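Local coordinates for manganese-binding protein (PDB 6NSI), which binds iron, manganese or nickel ions as the solute-binding component of an ABC importer and delivers them to the membrane permease, at residues S1-M7 against V23-I29; R17-R22 against D131-A136; E45-A49 against H70-K76. All coordinates share one frame; numbering follows the deposited sequence.

In the fold
Contacts 1 and 3 join elements of the region round the parallel sheet 24-27, 3-6, 54-56, 77-79. Contact 1 pairs two of its strands. Contact 2 ties helix 9-19 of that region to helix 129-154. It is reached from the V4, S6 and N25 face of contact 1; N25 ND2 comes to T19 OG1 at 3.0 Å, and the centres are about 14 Å apart. Contact 3 is reached from the L5 and I26 face, where L5 CD2 touches M48 CG at 3.6 Å; the centres are about 12 Å apart. The I29 side chain of contact 1 is about 11 Å from the iron. Contacts 2 and 3 do not touch and lie away from the metal site.

Contact 1 of 3, residues S1-M7 against V23-I29; sequences SIYVLSM and VKNIVLI
K24 N, V4 N, I26 N, S6 N and L28 N carry a parallel strand ladder between S1-M7 and V23-I29. It joins the two strands of a beta-alpha-beta unit, strand 3-6, helix 9-19 and strand 24-27. The bonds cross in turn, K24 N to I2 O, V4 N to K24 O, I26 N to V4 O. S6 N to I26 O, at 2.9 Å and 172°, is nearly straight. A further bond, I29 N to M7 O, is more bent at 141°.

On the face of Y3, L5, K24 and I26, the K24 chain runs past the Y3 ring. Its CD lies 4.2 Å from the Y3 ring centroid, off-centre, in a CH-pi contact. The chain then bends at its end (chi4 90°), which brings NZ to S1 OG at 2.8 Å. L5 CD1 packs on I26 CG1 at 3.5 Å, and both L5 methyls meet L28 CD1. At the far end M7 lies beside L28, with SD against CD2, and M7 CE reaches I29 CD1 at 3.7 Å.

On the face of V4, S6, N25 and V27, the V4 and V23 side chains cross at about a right angle, CG2 against CG2. N25 lies alongside V4, OD1 beside its CB and CG1.

Further out, M48 of helix 44-50 packs on L5 and L28, while I11 and C12 of helix 9-19 press on S6. Strand 54-56 flanks strand 3-6 on its other edge. N25 is held through ND2 by T19 OG1, leaving OD1 turned to a water. That water bridges three groups: it lies 2.8 Å from N25 OD1, 2.8 Å from S6 OG and 2.9 Å from V4 O.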
loop_
_atom_site.group_PDB
_atom_site.type_symbol
_atom_site.label_atom_id
_atom_site.label_comp_id
_atom_site.label_asym_id
_atom_site.label_seq_id
_atom_site.Cartn_x
_atom_site.Cartn_y
_atom_site.Cartn_z
ATOM N N SER A 1 -2.254 -31.315 4.396
ATOM C CA SER A 1 -1.749 -30.292 3.464
ATOM C C SER A 1 -2.813 -29.286 3.010
ATOM O O SER A 1 -3.447 -29.469 1.963
ATOM C CB SER A 1 -1.129 -30.966 2.246
ATOM O OG SER A 1 -0.191 -30.095 1.639
ATOM N N ILE A 2 -2.981 -28.219 3.796
ATOM C CA ILE A 2 -4.030 -27.223 3.586
ATOM C C ILE A 2 -3.425 -25.967 2.962
ATOM O O ILE A 2 -2.309 -25.561 3.313
ATOM C CB ILE A 2 -4.737 -26.904 4.919
ATOM C CG1 ILE A 2 -5.197 -28.193 5.604
ATOM C CG2 ILE A 2 -5.922 -25.990 4.702
ATOM C CD1 ILE A 2 -4.548 -28.448 6.937
ATOM N N TYR A 3 -4.157 -25.346 2.031
ATOM C CA TYR A 3 -3.679 -24.197 1.265
ATOM C C TYR A 3 -4.592 -22.996 1.465
ATOM O O TYR A 3 -5.820 -23.121 1.382
ATOM C CB TYR A 3 -3.605 -24.508 -0.230
ATOM C CG TYR A 3 -2.443 -25.390 -0.613
ATOM C CD1 TYR A 3 -1.165 -24.866 -0.745
ATOM C CD2 TYR A 3 -2.625 -26.756 -0.829
ATOM C CE1 TYR A 3 -0.097 -25.676 -1.091
ATOM C CE2 TYR A 3 -1.567 -27.572 -1.178
ATOM C CZ TYR A 3 -0.305 -27.029 -1.309
ATOM O OH TYR A 3 0.753 -27.839 -1.655
ATOM N N VAL A 4 -3.983 -21.835 1.695
ATOM C CA VAL A 4 -4.687 -20.560 1.741
ATOM C C VAL A 4 -4.018 -19.615 0.747
ATOM O O VAL A 4 -2.784 -19.548 0.681
ATOM C CB VAL A 4 -4.693 -19.970 3.162
ATOM C CG1 VAL A 4 -5.145 -18.505 3.134
ATOM C CG2 VAL A 4 -5.592 -20.803 4.057
ATOM N N LEU A 5 -4.827 -18.903 -0.037
ATOM C CA LEU A 5 -4.338 -18.055 -1.120
ATOM C C LEU A 5 -4.474 -16.585 -0.742
ATOM O O LEU A 5 -5.536 -16.148 -0.281
ATOM C CB LEU A 5 -5.097 -18.327 -2.424
ATOM C CG LEU A 5 -4.644 -17.493 -3.630
ATOM C CD1 LEU A 5 -3.189 -17.744 -3.940
ATOM C CD2 LEU A 5 -5.472 -17.718 -4.877
ATOM N N SER A 6 -3.396 -15.829 -0.934
ATOM C CA SER A 6 -3.421 -14.379 -0.825
ATOM C C SER A 6 -3.134 -13.764 -2.191
ATOM O O SER A 6 -2.276 -14.251 -2.931
ATOM C CB SER A 6 -2.394 -13.878 0.193
ATOM O OG SER A 6 -2.677 -14.346 1.503
ATOM N N MET A 7 -3.840 -12.679 -2.516
ATOM C CA MET A 7 -3.665 -12.071 -3.835
ATOM C C MET A 7 -2.253 -11.513 -4.024
ATOM O O MET A 7 -1.678 -11.633 -5.114
ATOM C CB MET A 7 -4.713 -10.982 -4.055
ATOM C CG MET A 7 -6.067 -11.523 -4.513
ATOM S SD MET A 7 -5.945 -12.474 -6.047
ATOM C CE MET A 7 -5.177 -11.274 -7.131
ATOM N N VAL A 23 -0.457 -24.202 7.977
ATOM C CA VAL A 23 -1.059 -24.115 6.651
ATOM C C VAL A 23 0.021 -23.717 5.652
ATOM O O VAL A 23 1.079 -23.196 6.020
ATOM C CB VAL A 23 -2.228 -23.100 6.596
ATOM C CG1 VAL A 23 -1.702 -21.677 6.470
ATOM C CG2 VAL A 23 -3.155 -23.402 5.447
ATOM N N LYS A 24 -0.249 -23.970 4.370
ATOM C CA LYS A 24 0.615 -23.519 3.287
ATOM C C LYS A 24 0.005 -22.293 2.626
ATOM O O LYS A 24 -1.105 -22.356 2.087
ATOM C CB LYS A 24 0.855 -24.634 2.272
ATOM C CG LYS A 24 1.408 -25.880 2.940
ATOM C CD LYS A 24 1.246 -27.139 2.123
ATOM C CE LYS A 24 2.060 -28.259 2.745
ATOM N NZ LYS A 24 1.279 -29.035 3.761
ATOM N N ASN A 25 0.729 -21.185 2.675
ATOM C CA ASN A 25 0.266 -19.930 2.116
ATOM C C ASN A 25 0.862 -19.770 0.733
ATOM O O ASN A 25 2.072 -19.936 0.552
ATOM C CB ASN A 25 0.668 -18.754 3.007
ATOM C CG ASN A 25 -0.195 -18.647 4.239
ATOM O OD1 ASN A 25 -1.365 -18.286 4.145
ATOM N ND2 ASN A 25 0.365 -18.995 5.402
ATOM N N ILE A 26 0.013 -19.469 -0.243
ATOM C CA ILE A 26 0.476 -19.159 -1.584
ATOM C C ILE A 26 0.075 -17.724 -1.901
ATOM O O ILE A 26 -0.873 -17.170 -1.339
ATOM C CB ILE A 26 -0.069 -20.139 -2.654
ATOM C CG1 ILE A 26 -1.549 -20.443 -2.426
ATOM C CG2 ILE A 26 0.735 -21.431 -2.647
ATOM C CD1 ILE A 26 -2.199 -21.244 -3.580
ATOM N N VAL A 27 0.822 -17.119 -2.808
ATOM C CA VAL A 27 0.545 -15.760 -3.238
ATOM C C VAL A 27 0.440 -15.764 -4.752
ATOM O O VAL A 27 1.254 -16.389 -5.439
ATOM C CB VAL A 27 1.616 -14.759 -2.748
ATOM C CG1 VAL A 27 2.995 -15.049 -3.360
ATOM C CG2 VAL A 27 1.180 -13.356 -3.052
ATOM N N LEU A 28 -0.605 -15.121 -5.266
ATOM C CA LEU A 28 -0.805 -14.996 -6.728
ATOM C C LEU A 28 0.153 -14.001 -7.386
ATOM O O LEU A 28 0.792 -14.351 -8.347
ATOM C CB LEU A 28 -2.234 -14.544 -6.979
ATOM C CG LEU A 28 -3.003 -15.411 -7.959
ATOM C CD1 LEU A 28 -3.141 -16.810 -7.407
ATOM C CD2 LEU A 28 -4.353 -14.797 -8.244
ATOM N N ILE A 29 0.278 -12.819 -6.808
ATOM C CA ILE A 29 1.060 -11.720 -7.426
ATOM C C ILE A 29 2.266 -11.411 -6.547
ATOM O O ILE A 29 2.100 -11.183 -5.361
ATOM C CB ILE A 29 0.159 -10.480 -7.576
ATOM C CG1 ILE A 29 -1.141 -10.779 -8.320
ATOM C CG2 ILE A 29 0.910 -9.305 -8.175
ATOM C CD1 ILE A 29 -2.110 -9.650 -8.330
HETATM O O HOH W 1 -1.833 -16.963 1.672
#

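Contact 2 of 3, residues R17-R22 against D131-A136; sequences RITGDR and DFQKNA
I18 and N135 meet where the end of helix 9-19 lies on helix 129-154. The polar link is one hydrogen bond, N135 ND2 to I18 O, at 2.9 Å. It is bent to 138°, and the donor stands above the carbonyl plane, 55° out of it. I18 O also takes a CA-H contact from F132 CA at 3.5 Å, almost straight.

Apolar contacts flank this bond. I18 splits its branches: the I18 and F132 side chains cross at about a right angle, CG2 against CB, and I18 CG1 reaches A136 CB. T19 CG2 is anti to its carbonyl carbon, which sets the methyl over the F132 ring. The CH-pi distance from T19 CG2 to the F132 ring centroid is 4.1 Å, off-centre. A118 and L121 of helix 107-124 also touch I18, so a third helix joins the packing.

Charge closes the outer end. D131 OD1 lies over one face of the R22 guanidinium, 3.3 Å from R22 NH2. The two planes are 23° apart, and no N-H points at the oxygen. A water accepts from R22 NH1 at 3.1 Å and from D131 N. At the other end, R17 forms a salt bridge to E142.

The R22-D131 attraction therefore probably tolerates small shifts of either group, while the N135 amide ties the helix end at one point.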
loop_
_atom_site.group_PDB
_atom_site.type_symbol
_atom_site.label_atom_id
_atom_site.label_comp_id
_atom_site.label_asym_id
_atom_site.label_seq_id
_atom_site.Cartn_x
_atom_site.Cartn_y
_atom_site.Cartn_z
ATOM N N ARG A 17 1.928 -14.925 9.022
ATOM C CA ARG A 17 2.306 -14.704 10.415
ATOM C C ARG A 17 1.220 -15.187 11.368
ATOM O O ARG A 17 1.528 -15.678 12.457
ATOM C CB ARG A 17 2.607 -13.219 10.664
ATOM C CG ARG A 17 4.050 -12.778 10.362
ATOM C CD ARG A 17 5.007 -13.152 11.500
ATOM N NE ARG A 17 5.241 -12.074 12.470
ATOM C CZ ARG A 17 4.792 -12.074 13.728
ATOM N NH1 ARG A 17 4.057 -13.087 14.183
ATOM N NH2 ARG A 17 5.068 -11.054 14.536
ATOM N N ILE A 18 -0.049 -15.048 10.982
ATOM C CA ILE A 18 -1.126 -15.560 11.822
ATOM C C ILE A 18 -1.119 -17.082 11.840
ATOM O O ILE A 18 -1.302 -17.696 12.893
ATOM C CB ILE A 18 -2.487 -15.023 11.352
ATOM C CG1 ILE A 18 -2.567 -13.514 11.559
ATOM C CG2 ILE A 18 -3.627 -15.735 12.089
ATOM C CD1 ILE A 18 -3.730 -12.885 10.829
ATOM N N THR A 19 -0.910 -17.717 10.681
ATOM C CA THR A 19 -1.049 -19.170 10.601
ATOM C C THR A 19 0.220 -19.925 10.965
ATOM O O THR A 19 0.128 -21.058 11.453
ATOM C CB THR A 19 -1.488 -19.615 9.197
ATOM O OG1 THR A 19 -0.511 -19.231 8.216
ATOM C CG2 THR A 19 -2.848 -19.039 8.833
ATOM N N GLY A 20 1.392 -19.331 10.746
ATOM C CA GLY A 20 2.632 -20.073 10.886
ATOM C C GLY A 20 2.616 -21.389 10.128
ATOM O O GLY A 20 2.148 -21.479 8.989
ATOM N N ASP A 21 3.187 -22.427 10.708
ATOM C CA ASP A 21 3.339 -23.739 10.027
ATOM C C ASP A 21 2.027 -24.482 9.754
ATOM O O ASP A 21 2.066 -25.333 8.880
ATOM C CB ASP A 21 4.110 -24.703 10.933
ATOM C CG ASP A 21 5.552 -24.920 10.535
ATOM O OD1 ASP A 21 6.117 -24.027 9.911
ATOM O OD2 ASP A 21 6.099 -25.977 10.874
ATOM N N ARG A 22 0.916 -24.170 10.416
ATOM C CA ARG A 22 -0.251 -25.040 10.303
ATOM C C ARG A 22 -0.959 -24.970 8.948
ATOM O O ARG A 22 -1.976 -25.655 8.783
ATOM C CB ARG A 22 -1.232 -24.721 11.435
ATOM C CG ARG A 22 -0.743 -25.171 12.812
ATOM C CD ARG A 22 -1.489 -26.408 13.296
ATOM N NE ARG A 22 -1.377 -26.641 14.739
ATOM C CZ ARG A 22 -1.865 -25.829 15.680
ATOM N NH1 ARG A 22 -2.500 -24.710 15.343
ATOM N NH2 ARG A 22 -1.709 -26.127 16.965
ATOM N N ASP A 131 -3.721 -21.140 18.347
ATOM C CA ASP A 131 -2.429 -20.743 17.797
ATOM C C ASP A 131 -2.580 -19.540 16.874
ATOM O O ASP A 131 -1.779 -18.596 16.927
ATOM C CB ASP A 131 -1.789 -21.915 17.058
ATOM C CG ASP A 131 -0.815 -22.685 17.931
ATOM O OD1 ASP A 131 0.093 -23.340 17.375
ATOM O OD2 ASP A 131 -0.961 -22.630 19.177
ATOM N N PHE A 132 -3.627 -19.546 16.045
ATOM C CA PHE A 132 -3.893 -18.414 15.164
ATOM C C PHE A 132 -4.007 -17.122 15.957
ATOM O O PHE A 132 -3.436 -16.094 15.577
ATOM C CB PHE A 132 -5.178 -18.658 14.370
ATOM C CG PHE A 132 -5.002 -19.575 13.200
ATOM C CD1 PHE A 132 -3.813 -20.271 13.013
ATOM C CD2 PHE A 132 -6.033 -19.746 12.282
ATOM C CE1 PHE A 132 -3.653 -21.125 11.927
ATOM C CE2 PHE A 132 -5.880 -20.591 11.198
ATOM C CZ PHE A 132 -4.688 -21.280 11.018
ATOM N N GLN A 133 -4.745 -17.163 17.068
ATOM C CA GLN A 133 -5.004 -15.946 17.824
ATOM C C GLN A 133 -3.742 -15.451 18.517
ATOM O O GLN A 133 -3.454 -14.248 18.501
ATOM C CB GLN A 133 -6.124 -16.185 18.831
ATOM C CG GLN A 133 -6.605 -14.923 19.503
ATOM C CD GLN A 133 -7.018 -13.865 18.504
ATOM O OE1 GLN A 133 -7.988 -14.039 17.760
ATOM N NE2 GLN A 133 -6.280 -12.755 18.477
ATOM N N LYS A 134 -2.973 -16.373 19.107
ATOM C CA LYS A 134 -1.689 -16.029 19.712
ATOM C C LYS A 134 -0.802 -15.260 18.739
ATOM O O LYS A 134 -0.249 -14.205 19.079
ATOM C CB LYS A 134 -0.976 -17.301 20.179
ATOM C CG LYS A 134 -0.124 -17.120 21.432
ATOM C CD LYS A 134 -0.883 -16.342 22.504
ATOM C CE LYS A 134 -0.487 -16.783 23.911
ATOM N NZ LYS A 134 -0.733 -15.718 24.927
ATOM N N ASN A 135 -0.640 -15.798 17.526
ATOM C CA ASN A 135 0.211 -15.157 16.524
ATOM C C ASN A 135 -0.375 -13.833 16.055
ATOM O O ASN A 135 0.368 -12.877 15.798
ATOM C CB ASN A 135 0.407 -16.087 15.334
ATOM C CG ASN A 135 0.838 -17.466 15.751
ATOM O OD1 ASN A 135 1.205 -17.686 16.909
ATOM N ND2 ASN A 135 0.785 -18.414 14.816
ATOM N N ALA A 136 -1.702 -13.777 15.912
ATOM C CA ALA A 136 -2.382 -12.528 15.589
ATOM C C ALA A 136 -2.090 -11.468 16.641
ATOM O O ALA A 136 -1.702 -10.338 16.317
ATOM C CB ALA A 136 -3.889 -12.777 15.473
HETATM O O HOH W 2 -4.226 -24.064 17.823
#

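Contact 3 of 3, residues E45-A49 against H70-K76; sequences EDRMA and HLEGNPK
A histidine-carboxylate pair, E45 and H70, joins helix 44-50 to the end of helix 65-71, away from the iron site. H70 NE2 donates to E45 OE2 at 2.9 Å and 153°. The oxygen lies near the ring plane at the imidazole edge. The proton meets it from above the carboxylate plane, and the two planes are 55° apart. H70 ND1 is held by S66 O, which together with NE2 fixes the ring's rotation.

M48 extends across to H70, its SD oblique to the ring and touching H70 CB at 3.5 Å. M48 CE reaches L71 CD2 at 4.0 Å. L28 and I54 also pack on M48, toward the sheet.

After the helix the chain makes a type II beta turn, L71 to N74, with G73 at positive phi. An Asx turn follows: N74 OD1 accepts from K76 N at 2.8 Å. N74 ND2 in turn donates to H70 O at 3.0 Å, nearly straight at 167°, so one amide ties both sides of the loop.

K76 is fully extended beyond CG, which carries its ammonium to helix 44-50. K76 NZ donates to M48 O at 3.0 Å and to S51 O, just past the helix.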
loop_
_atom_site.group_PDB
_atom_site.type_symbol
_atom_site.label_atom_id
_atom_site.label_comp_id
_atom_site.label_asym_id
_atom_site.label_seq_id
_atom_site.Cartn_x
_atom_site.Cartn_y
_atom_site.Cartn_z
ATOM N N GLU A 45 -5.821 -20.405 -11.778
ATOM C CA GLU A 45 -7.141 -20.982 -11.529
ATOM C C GLU A 45 -7.052 -22.184 -10.595
ATOM O O GLU A 45 -7.911 -22.373 -9.719
ATOM C CB GLU A 45 -7.785 -21.380 -12.858
ATOM C CG GLU A 45 -9.252 -21.790 -12.773
ATOM C CD GLU A 45 -9.882 -21.977 -14.145
ATOM O OE1 GLU A 45 -9.395 -22.838 -14.915
ATOM O OE2 GLU A 45 -10.860 -21.258 -14.448
ATOM N N ASP A 46 -6.016 -23.011 -10.778
ATOM C CA ASP A 46 -5.807 -24.170 -9.918
ATOM C C ASP A 46 -5.356 -23.765 -8.523
ATOM O O ASP A 46 -5.680 -24.452 -7.547
ATOM C CB ASP A 46 -4.780 -25.117 -10.542
ATOM C CG ASP A 46 -5.174 -25.578 -11.931
ATOM O OD1 ASP A 46 -6.376 -25.856 -12.164
ATOM O OD2 ASP A 46 -4.271 -25.667 -12.789
ATOM N N ARG A 47 -4.592 -22.670 -8.412
ATOM C CA ARG A 47 -4.216 -22.168 -7.095
ATOM C C ARG A 47 -5.453 -21.757 -6.309
ATOM O O ARG A 47 -5.562 -22.034 -5.108
ATOM C CB ARG A 47 -3.242 -20.995 -7.241
ATOM C CG ARG A 47 -1.884 -21.433 -7.731
ATOM C CD ARG A 47 -1.012 -20.287 -8.221
ATOM N NE ARG A 47 0.314 -20.785 -8.578
ATOM C CZ ARG A 47 0.816 -20.794 -9.811
ATOM N NH1 ARG A 47 0.124 -20.304 -10.839
ATOM N NH2 ARG A 47 2.033 -21.283 -10.009
ATOM N N MET A 48 -6.416 -21.126 -6.984
ATOM C CA MET A 48 -7.679 -20.813 -6.328
ATOM C C MET A 48 -8.446 -22.084 -5.987
ATOM O O MET A 48 -9.019 -22.199 -4.896
ATOM C CB MET A 48 -8.515 -19.905 -7.223
ATOM C CG MET A 48 -7.911 -18.496 -7.416
ATOM S SD MET A 48 -8.900 -17.531 -8.580
ATOM C CE MET A 48 -7.897 -16.021 -8.689
ATOM N N ALA A 49 -8.448 -23.049 -6.909
ATOM C CA ALA A 49 -9.248 -24.255 -6.736
ATOM C C ALA A 49 -8.774 -25.081 -5.542
ATOM O O ALA A 49 -9.596 -25.588 -4.766
ATOM C CB ALA A 49 -9.212 -25.079 -8.022
ATOM N N HIS A 70 -13.187 -14.854 -11.587
ATOM C CA HIS A 70 -12.909 -15.891 -10.608
ATOM C C HIS A 70 -13.188 -15.467 -9.175
ATOM O O HIS A 70 -13.359 -16.337 -8.315
ATOM C CB HIS A 70 -11.450 -16.339 -10.732
ATOM C CG HIS A 70 -11.144 -17.050 -12.014
ATOM N ND1 HIS A 70 -10.932 -16.385 -13.205
ATOM C CD2 HIS A 70 -11.017 -18.369 -12.291
ATOM C CE1 HIS A 70 -10.691 -17.266 -14.162
ATOM N NE2 HIS A 70 -10.734 -18.476 -13.632
ATOM N N LEU A 71 -13.241 -14.167 -8.892
ATOM C CA LEU A 71 -13.370 -13.686 -7.522
ATOM C C LEU A 71 -14.772 -13.209 -7.177
ATOM O O LEU A 71 -15.221 -13.398 -6.039
ATOM C CB LEU A 71 -12.380 -12.546 -7.264
ATOM C CG LEU A 71 -10.885 -12.846 -7.369
ATOM C CD1 LEU A 71 -10.067 -11.574 -7.046
ATOM C CD2 LEU A 71 -10.504 -14.010 -6.469
ATOM N N GLU A 72 -15.461 -12.572 -8.123
ATOM C CA GLU A 72 -16.808 -12.074 -7.879
ATOM C C GLU A 72 -17.761 -13.257 -7.719
ATOM O O GLU A 72 -17.868 -14.104 -8.613
ATOM C CB GLU A 72 -17.240 -11.146 -9.020
ATOM C CG GLU A 72 -16.578 -9.753 -8.936
ATOM C CD GLU A 72 -16.776 -8.865 -10.173
ATOM O OE1 GLU A 72 -17.219 -9.364 -11.230
ATOM O OE2 GLU A 72 -16.469 -7.652 -10.085
ATOM N N GLY A 73 -18.423 -13.340 -6.565
ATOM C CA GLY A 73 -19.324 -14.442 -6.279
ATOM C C GLY A 73 -18.664 -15.694 -5.743
ATOM O O GLY A 73 -19.352 -16.705 -5.540
ATOM N N ASN A 74 -17.358 -15.663 -5.511
ATOM C CA ASN A 74 -16.625 -16.810 -5.002
ATOM C C ASN A 74 -16.734 -16.851 -3.481
ATOM O O ASN A 74 -16.262 -15.916 -2.812
ATOM C CB ASN A 74 -15.170 -16.721 -5.433
ATOM C CG ASN A 74 -14.415 -17.993 -5.190
ATOM O OD1 ASN A 74 -14.591 -18.643 -4.164
ATOM N ND2 ASN A 74 -13.560 -18.363 -6.136
ATOM N N PRO A 75 -17.331 -17.897 -2.899
ATOM C CA PRO A 75 -17.459 -17.957 -1.430
ATOM C C PRO A 75 -16.129 -18.023 -0.694
ATOM O O PRO A 75 -16.098 -17.744 0.508
ATOM C CB PRO A 75 -18.280 -19.237 -1.194
ATOM C CG PRO A 75 -18.826 -19.626 -2.534
ATOM C CD PRO A 75 -17.888 -19.091 -3.561
ATOM N N LYS A 76 -15.032 -18.389 -1.368
ATOM C CA LYS A 76 -13.717 -18.385 -0.730
ATOM C C LYS A 76 -13.152 -16.983 -0.523
ATOM O O LYS A 76 -12.180 -16.834 0.224
ATOM C CB LYS A 76 -12.706 -19.175 -1.563
ATOM C CG LYS A 76 -13.032 -20.627 -1.754
ATOM C CD LYS A 76 -11.987 -21.312 -2.610
ATOM C CE LYS A 76 -12.344 -22.780 -2.775
ATOM N NZ LYS A 76 -11.440 -23.492 -3.722
#